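HD domain-containing protein (Aquifex aeolicus, PDB 2HEK) is of unknown cellular function but belongs to the zinc-binding HD-domain proteins, binds GDP at sites remote from the metal, and may act as a dGTPase. Local coordinates at residues Thr285-Glu290 with Tyr352-Asp357; Tyr41-Ser46 with Tyr221-Val226. One frame throughout, in Å; residues are numbered along the deposited sequence.

Interaction 1: Thr285-Glu290 with Tyr352-Asp357; sequences TLLSTE and YRIYVD
With OG of S288 turned anti to its own backbone N (chi1 170°) and the chain of R353 bent at chi2 (77°), the hydroxyl and the guanidinium meet on one face of a two-strand pairing. NE of R353 donates to S288 OG at 2.9 Å, an almost straight bond that reaches the guanidinium at its edge, in its plane. A water takes a further bond from NH2, and NH1 is held by the backbone O of F222, so partners on all three nitrogens fix the group's rotation. Replacing R353 by an alanine removes the guanidinium and would probably leave S288 OG and F222 O without their donor, undoing a tie between the sheet and the link from helix 203-221 to helix 224-240. On the same face T285 OG1 lies 3.2 Å from CE2 of Y355, the two side chains running side by side; a small beta-branched residue leaves room for the ring, whose OH bonds to K224 O. On the other face two apolar side chains meet: CD2 of L287 rests 3.9 Å from CD1 of I354, and helix 292-305 covers both. Farther along, the backbones of T289 and Y352 exchange two bonds, and E290 O sits at the edge of the Y352 ring, 3.6 Å from CE1. At the opposite end, I354 O accepts from both L286 N at 2.7 Å and L287 N at 3.2 Å. The extra residue turns L286 toward V356, where CD2 touches CG1. Two residues facing one across antiparallel strands make a classic beta bulge, here between strand 284-289, outermost within this chain, and central strand 349-356 of a three-stranded antiparallel sheet.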
loop_
_atom_site.group_PDB
_atom_site.type_symbol
_atom_site.label_atom_id
_atom_site.label_comp_id
_atom_site.label_asym_id
_atom_site.label_seq_id
_atom_site.Cartn_x
_atom_site.Cartn_y
_atom_site.Cartn_z
ATOM N N THR A 285 -27.560 -13.586 -18.031
ATOM C CA THR A 285 -26.865 -13.170 -19.251
ATOM C C THR A 285 -26.843 -14.331 -20.260
ATOM O O THR A 285 -26.303 -15.394 -19.980
ATOM C CB THR A 285 -25.405 -12.700 -18.971
ATOM O OG1 THR A 285 -25.415 -11.705 -17.934
ATOM C CG2 THR A 285 -24.805 -12.090 -20.210
ATOM N N LEU A 286 -27.434 -14.122 -21.420
ATOM C CA LEU A 286 -27.375 -15.148 -22.474
ATOM C C LEU A 286 -26.171 -14.900 -23.390
ATOM O O LEU A 286 -25.441 -15.819 -23.738
ATOM C CB LEU A 286 -28.683 -15.143 -23.277
ATOM C CG LEU A 286 -28.857 -16.130 -24.449
ATOM C CD1 LEU A 286 -28.745 -17.579 -23.982
ATOM C CD2 LEU A 286 -30.198 -15.863 -25.091
ATOM N N LEU A 287 -25.968 -13.640 -23.761
ATOM C CA LEU A 287 -24.891 -13.258 -24.647
ATOM C C LEU A 287 -24.224 -11.987 -24.132
ATOM O O LEU A 287 -24.901 -11.014 -23.796
ATOM C CB LEU A 287 -25.443 -12.986 -26.055
ATOM C CG LEU A 287 -24.443 -12.534 -27.127
ATOM C CD1 LEU A 287 -23.474 -13.654 -27.429
ATOM C CD2 LEU A 287 -25.145 -12.032 -28.406
ATOM N N SER A 288 -22.896 -11.960 -24.168
ATOM C CA SER A 288 -22.144 -10.753 -23.871
ATOM C C SER A 288 -21.095 -10.728 -24.934
ATOM O O SER A 288 -20.253 -11.624 -25.004
ATOM C CB SER A 288 -21.508 -10.767 -22.478
ATOM O OG SER A 288 -20.604 -9.684 -22.313
ATOM N N THR A 289 -21.138 -9.739 -25.820
ATOM C CA THR A 289 -20.179 -9.735 -26.883
ATOM C C THR A 289 -19.745 -8.343 -27.322
ATOM O O THR A 289 -20.428 -7.350 -27.050
ATOM C CB THR A 289 -20.756 -10.458 -28.109
ATOM O OG1 THR A 289 -19.758 -10.547 -29.126
ATOM C CG2 THR A 289 -21.979 -9.711 -28.635
ATOM N N GLU A 290 -18.619 -8.303 -28.037
ATOM C CA GLU A 290 -18.099 -7.051 -28.555
ATOM C C GLU A 290 -18.499 -6.871 -30.021
ATOM O O GLU A 290 -18.131 -5.881 -30.643
ATOM C CB GLU A 290 -16.575 -7.015 -28.444
ATOM C CG GLU A 290 -16.165 -6.803 -27.012
ATOM C CD GLU A 290 -14.699 -7.076 -26.789
ATOM O OE1 GLU A 290 -13.847 -6.381 -27.374
ATOM O OE2 GLU A 290 -14.397 -7.999 -26.002
ATOM N N TYR A 352 -22.205 -5.603 -25.897
ATOM C CA TYR A 352 -23.635 -5.804 -26.173
ATOM C C TYR A 352 -24.066 -6.998 -25.388
ATOM O O TYR A 352 -23.430 -8.029 -25.434
ATOM C CB TYR A 352 -23.881 -6.016 -27.691
ATOM C CG TYR A 352 -23.149 -4.976 -28.481
ATOM C CD1 TYR A 352 -21.899 -5.252 -29.019
ATOM C CD2 TYR A 352 -23.665 -3.694 -28.601
ATOM C CE1 TYR A 352 -21.201 -4.276 -29.711
ATOM C CE2 TYR A 352 -22.963 -2.714 -29.248
ATOM C CZ TYR A 352 -21.743 -3.031 -29.821
ATOM O OH TYR A 352 -21.044 -2.056 -30.470
ATOM N N ARG A 353 -25.130 -6.847 -24.619
ATOM C CA ARG A 353 -25.556 -7.935 -23.764
ATOM C C ARG A 353 -26.991 -8.313 -24.056
ATOM O O ARG A 353 -27.816 -7.446 -24.318
ATOM C CB ARG A 353 -25.414 -7.570 -22.264
ATOM C CG ARG A 353 -24.033 -7.936 -21.696
ATOM C CD ARG A 353 -22.971 -6.952 -22.109
ATOM N NE ARG A 353 -21.731 -7.212 -21.352
ATOM C CZ ARG A 353 -21.338 -6.520 -20.277
ATOM N NH1 ARG A 353 -22.063 -5.482 -19.828
ATOM N NH2 ARG A 353 -20.189 -6.853 -19.669
ATOM N N ILE A 354 -27.282 -9.599 -23.969
ATOM C CA ILE A 354 -28.691 -10.055 -24.003
ATOM C C ILE A 354 -28.949 -10.847 -22.735
ATOM O O ILE A 354 -28.180 -11.739 -22.374
ATOM C CB ILE A 354 -29.031 -10.933 -25.254
ATOM C CG1 ILE A 354 -28.759 -10.160 -26.546
ATOM C CG2 ILE A 354 -30.513 -11.370 -25.238
ATOM C CD1 ILE A 354 -28.876 -11.022 -27.834
ATOM N N TYR A 355 -30.027 -10.505 -22.060
ATOM C CA TYR A 355 -30.398 -11.165 -20.819
ATOM C C TYR A 355 -31.766 -11.817 -21.000
ATOM O O TYR A 355 -32.638 -11.225 -21.641
ATOM C CB TYR A 355 -30.567 -10.101 -19.732
ATOM C CG TYR A 355 -29.304 -9.305 -19.425
ATOM C CD1 TYR A 355 -29.108 -8.057 -19.984
ATOM C CD2 TYR A 355 -28.321 -9.813 -18.553
ATOM C CE1 TYR A 355 -27.951 -7.283 -19.689
ATOM C CE2 TYR A 355 -27.170 -9.051 -18.243
ATOM C CZ TYR A 355 -26.998 -7.796 -18.829
ATOM O OH TYR A 355 -25.884 -7.021 -18.561
ATOM N N VAL A 356 -31.967 -12.978 -20.382
ATOM C CA VAL A 356 -33.272 -13.650 -20.422
ATOM C C VAL A 356 -33.767 -14.101 -19.049
ATOM O O VAL A 356 -32.977 -14.482 -18.186
ATOM C CB VAL A 356 -33.262 -14.877 -21.373
ATOM C CG1 VAL A 356 -32.933 -14.448 -22.771
ATOM C CG2 VAL A 356 -32.252 -15.894 -20.917
ATOM N N ASP A 357 -35.084 -14.047 -18.865
ATOM C CA ASP A 357 -35.751 -14.647 -17.708
ATOM C C ASP A 357 -35.068 -15.956 -17.341
ATOM O O ASP A 357 -34.836 -16.799 -18.201
ATOM C CB ASP A 357 -37.224 -14.881 -18.047
ATOM C CG ASP A 357 -38.060 -15.262 -16.833
ATOM O OD1 ASP A 357 -39.031 -14.523 -16.539
ATOM O OD2 ASP A 357 -37.746 -16.285 -16.181
HETATM O O HOH W 1 -18.146 -9.081 -20.192
#

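Interaction 2: Tyr41-Ser46 with Tyr221-Val226; sequences YLVFPS and YFHKVV. With GDP (guanosine-5'-diphosphate), chain G; GOL (glycerol), chain J.
This contact forms one wall of a GDP pocket, where the loop before helix 51-69 meets the N-terminus of helix 224-240. H223 is the N-cap of that helix: its ND1 accepts from V225 N at 3.1 Å, a bent bond whose donor is tilted from the ring plane. The capping bond fixes the imidazole as a platform, and V43 comes at it from the opposite direction, its CG1 over one ring face, 3.7 Å from the centroid and 19° off the normal, a CH-pi contact. A branched valine suits the place because its second methyl works too. CG1 stands anti to the backbone N (chi1 176°), which leaves CG2 to meet V225 CG1 at 3.6 Å and V226 CG2 slightly farther off. F44 completes the apolar cluster: its edge is directed at the H223 face in an offset edge-to-face pair, planes at 80°, while V226 CG2 lies at the phenyl edge. Nucleotide atoms border this core. L42 O approaches GDP N7, P45 CG touches C8 of the base, and V225 CG2 lies 3.9 Å from O3A between the phosphates. R280 bonds to L42 O, H282 bonds to the nucleotide, and K3, E4, D24, Q29 and R32 of the third subunit bind it as well, so the site lies between subunits. A glycerol, probably from the crystallisation liquor, also sits here with C1 over a face of F44; its O1 donates to V43 O at 2.6 Å, and its O3 reaches the edge of the imidazole, 2.9 Å from H223 NE2.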
loop_
_atom_site.group_PDB
_atom_site.type_symbol
_atom_site.label_atom_id
_atom_site.label_comp_id
_atom_site.label_asym_id
_atom_site.label_seq_id
_atom_site.Cartn_x
_atom_site.Cartn_y
_atom_site.Cartn_z
ATOM N N TYR A 41 -23.562 -3.091 -4.742
ATOM C CA TYR A 41 -23.104 -3.871 -3.570
ATOM C C TYR A 41 -23.667 -5.293 -3.627
ATOM O O TYR A 41 -23.185 -6.191 -2.926
ATOM C CB TYR A 41 -23.502 -3.189 -2.254
ATOM C CG TYR A 41 -25.004 -3.228 -2.003
ATOM C CD1 TYR A 41 -25.560 -4.180 -1.166
ATOM C CD2 TYR A 41 -25.863 -2.335 -2.620
ATOM C CE1 TYR A 41 -26.935 -4.234 -0.932
ATOM C CE2 TYR A 41 -27.233 -2.386 -2.402
ATOM C CZ TYR A 41 -27.758 -3.346 -1.568
ATOM O OH TYR A 41 -29.114 -3.401 -1.329
ATOM N N LEU A 42 -24.663 -5.505 -4.496
ATOM C CA LEU A 42 -25.220 -6.850 -4.678
ATOM C C LEU A 42 -24.268 -7.739 -5.492
ATOM O O LEU A 42 -24.466 -8.956 -5.580
ATOM C CB LEU A 42 -26.587 -6.784 -5.372
ATOM C CG LEU A 42 -27.702 -6.170 -4.512
ATOM C CD1 LEU A 42 -29.014 -6.110 -5.352
ATOM C CD2 LEU A 42 -27.937 -6.959 -3.197
ATOM N N VAL A 43 -23.243 -7.134 -6.083
ATOM C CA VAL A 43 -22.230 -7.861 -6.856
ATOM C C VAL A 43 -20.830 -7.680 -6.203
ATOM O O VAL A 43 -20.057 -8.648 -6.075
ATOM C CB VAL A 43 -22.173 -7.320 -8.321
ATOM C CG1 VAL A 43 -21.057 -8.000 -9.134
ATOM C CG2 VAL A 43 -23.504 -7.497 -9.021
ATOM N N PHE A 44 -20.518 -6.443 -5.811
ATOM C CA PHE A 44 -19.236 -6.080 -5.127
ATOM C C PHE A 44 -19.607 -5.739 -3.691
ATOM O O PHE A 44 -20.020 -4.614 -3.427
ATOM C CB PHE A 44 -18.571 -4.843 -5.787
ATOM C CG PHE A 44 -18.080 -5.112 -7.181
ATOM C CD1 PHE A 44 -18.931 -4.940 -8.296
ATOM C CD2 PHE A 44 -16.770 -5.587 -7.390
ATOM C CE1 PHE A 44 -18.476 -5.260 -9.607
ATOM C CE2 PHE A 44 -16.315 -5.897 -8.713
ATOM C CZ PHE A 44 -17.159 -5.711 -9.795
ATOM N N PRO A 45 -19.561 -6.729 -2.777
ATOM C CA PRO A 45 -20.247 -6.560 -1.482
ATOM C C PRO A 45 -19.798 -5.357 -0.649
ATOM O O PRO A 45 -20.613 -4.782 0.080
ATOM C CB PRO A 45 -19.938 -7.895 -0.754
ATOM C CG PRO A 45 -19.834 -8.880 -1.891
ATOM C CD PRO A 45 -19.026 -8.098 -2.915
ATOM N N SER A 46 -18.545 -4.946 -0.812
ATOM C CA SER A 46 -17.981 -3.857 0.015
ATOM C C SER A 46 -18.264 -2.451 -0.581
ATOM O O SER A 46 -17.831 -1.451 -0.008
ATOM C CB SER A 46 -16.487 -4.093 0.188
ATOM O OG SER A 46 -16.246 -5.225 1.058
ATOM N N TYR A 221 -18.454 -0.683 -13.646
ATOM C CA TYR A 221 -19.631 0.066 -14.130
ATOM C C TYR A 221 -20.358 -0.720 -15.242
ATOM O O TYR A 221 -21.590 -0.642 -15.382
ATOM C CB TYR A 221 -19.263 1.510 -14.596
ATOM C CG TYR A 221 -18.396 2.322 -13.603
ATOM C CD1 TYR A 221 -17.368 3.147 -14.066
ATOM C CD2 TYR A 221 -18.614 2.253 -12.201
ATOM C CE1 TYR A 221 -16.570 3.900 -13.177
ATOM C CE2 TYR A 221 -17.797 2.984 -11.305
ATOM C CZ TYR A 221 -16.799 3.817 -11.809
ATOM O OH TYR A 221 -15.980 4.547 -10.934
ATOM N N PHE A 222 -19.611 -1.492 -16.019
ATOM C CA PHE A 222 -20.233 -2.263 -17.121
ATOM C C PHE A 222 -20.320 -3.742 -16.801
ATOM O O PHE A 222 -20.517 -4.558 -17.702
ATOM C CB PHE A 222 -19.490 -2.039 -18.446
ATOM C CG PHE A 222 -19.619 -0.651 -18.975
ATOM C CD1 PHE A 222 -18.704 -0.176 -19.930
ATOM C CD2 PHE A 222 -20.621 0.213 -18.503
ATOM C CE1 PHE A 222 -18.813 1.143 -20.449
ATOM C CE2 PHE A 222 -20.749 1.536 -19.005
ATOM C CZ PHE A 222 -19.833 1.996 -19.997
ATOM N N HIS A 223 -20.172 -4.100 -15.521
ATOM C CA HIS A 223 -20.248 -5.496 -15.119
ATOM C C HIS A 223 -21.658 -5.982 -15.545
ATOM O O HIS A 223 -22.645 -5.295 -15.335
ATOM C CB HIS A 223 -20.065 -5.617 -13.592
ATOM C CG HIS A 223 -19.972 -7.019 -13.100
ATOM N ND1 HIS A 223 -21.073 -7.843 -13.002
ATOM C CD2 HIS A 223 -18.910 -7.744 -12.652
ATOM C CE1 HIS A 223 -20.699 -9.012 -12.517
ATOM N NE2 HIS A 223 -19.399 -8.969 -12.266
ATOM N N LYS A 224 -21.732 -7.166 -16.131
ATOM C CA LYS A 224 -22.977 -7.592 -16.778
ATOM C C LYS A 224 -24.113 -7.705 -15.764
ATOM O O LYS A 224 -25.250 -7.387 -16.086
ATOM C CB LYS A 224 -22.770 -8.915 -17.496
ATOM C CG LYS A 224 -22.475 -10.082 -16.594
ATOM C CD LYS A 224 -21.838 -11.249 -17.377
ATOM C CE LYS A 224 -21.882 -12.512 -16.534
ATOM N NZ LYS A 224 -21.035 -13.596 -17.115
ATOM N N VAL A 225 -23.796 -8.151 -14.537
ATOM C CA VAL A 225 -24.814 -8.262 -13.478
ATOM C C VAL A 225 -25.165 -6.902 -12.901
ATOM O O VAL A 225 -26.334 -6.645 -12.668
ATOM C CB VAL A 225 -24.414 -9.271 -12.357
ATOM C CG1 VAL A 225 -25.520 -9.421 -11.305
ATOM C CG2 VAL A 225 -24.050 -10.601 -12.972
ATOM N N VAL A 226 -24.165 -6.027 -12.686
ATOM C CA VAL A 226 -24.437 -4.651 -12.282
ATOM C C VAL A 226 -25.446 -3.999 -13.268
ATOM O O VAL A 226 -26.408 -3.354 -12.845
ATOM C CB VAL A 226 -23.134 -3.805 -12.183
ATOM C CG1 VAL A 226 -23.473 -2.319 -12.022
ATOM C CG2 VAL A 226 -22.264 -4.307 -10.986
HETATM P PB GDP G . -24.210 -15.140 -12.202
HETATM O O1B GDP G . -23.296 -14.473 -13.223
HETATM O O2B GDP G . -25.347 -15.889 -12.891
HETATM O O3B GDP G . -23.407 -16.134 -11.365
HETATM O O3A GDP G . -24.888 -14.010 -11.263
HETATM P PA GDP G . -25.008 -14.067 -9.657
HETATM O O1A GDP G . -24.850 -15.441 -9.062
HETATM O O2A GDP G . -26.330 -13.478 -9.239
HETATM O "O5'" GDP G . -23.849 -13.090 -9.085
HETATM C "C5'" GDP G . -22.653 -12.754 -9.774
HETATM C "C4'" GDP G . -21.576 -12.221 -8.819
HETATM O "O4'" GDP G . -22.080 -11.572 -7.635
HETATM C "C3'" GDP G . -20.664 -13.315 -8.332
HETATM O "O3'" GDP G . -19.325 -12.785 -8.560
HETATM C "C2'" GDP G . -20.887 -13.304 -6.850
HETATM O "O2'" GDP G . -19.640 -13.609 -6.274
HETATM C "C1'" GDP G . -21.254 -11.882 -6.520
HETATM N N9 GDP G . -22.147 -11.752 -5.347
HETATM C C8 GDP G . -22.147 -10.746 -4.457
HETATM N N7 GDP G . -23.126 -10.900 -3.542
HETATM C C5 GDP G . -23.768 -12.039 -3.849
HETATM C C6 GDP G . -24.891 -12.803 -3.276
HETATM O O6 GDP G . -25.445 -12.348 -2.285
HETATM N N1 GDP G . -25.318 -13.924 -3.886
HETATM C C2 GDP G . -24.710 -14.407 -4.991
HETATM N N2 GDP G . -25.191 -15.572 -5.539
HETATM N N3 GDP G . -23.651 -13.748 -5.569
HETATM C C4 GDP G . -23.156 -12.595 -5.046
HETATM C C1 GOL J . -17.756 -9.380 -7.933
HETATM O O1 GOL J . -17.660 -9.622 -6.533
HETATM C C2 GOL J . -16.923 -10.341 -8.761
HETATM O O2 GOL J . -15.599 -9.979 -8.542
HETATM C C3 GOL J . -17.151 -10.121 -10.255
HETATM O O3 GOL J . -18.068 -11.099 -10.735
#

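The two contacts lie about 16 Å apart between centres and are joined through residues 222-224, which lead into helix 224-240. Y355 OH of interaction 1 is 2.6 Å from K224 O, and R353 NH1 is 2.8 Å from F222 O, both probable hydrogen bonds; T285 OG1 also packs 3.6 Å from K224 CG. The sheet thus grips the backbone on both sides of H223, the residue that meets V43 and F44 in interaction 2. Interaction 2 lines the GDP pocket directly, whereas interaction 1 flanks it: the T285 side chain is about 6 Å from the nucleotide. The zinc ligands H54, D85 and D161 belong to neither contact.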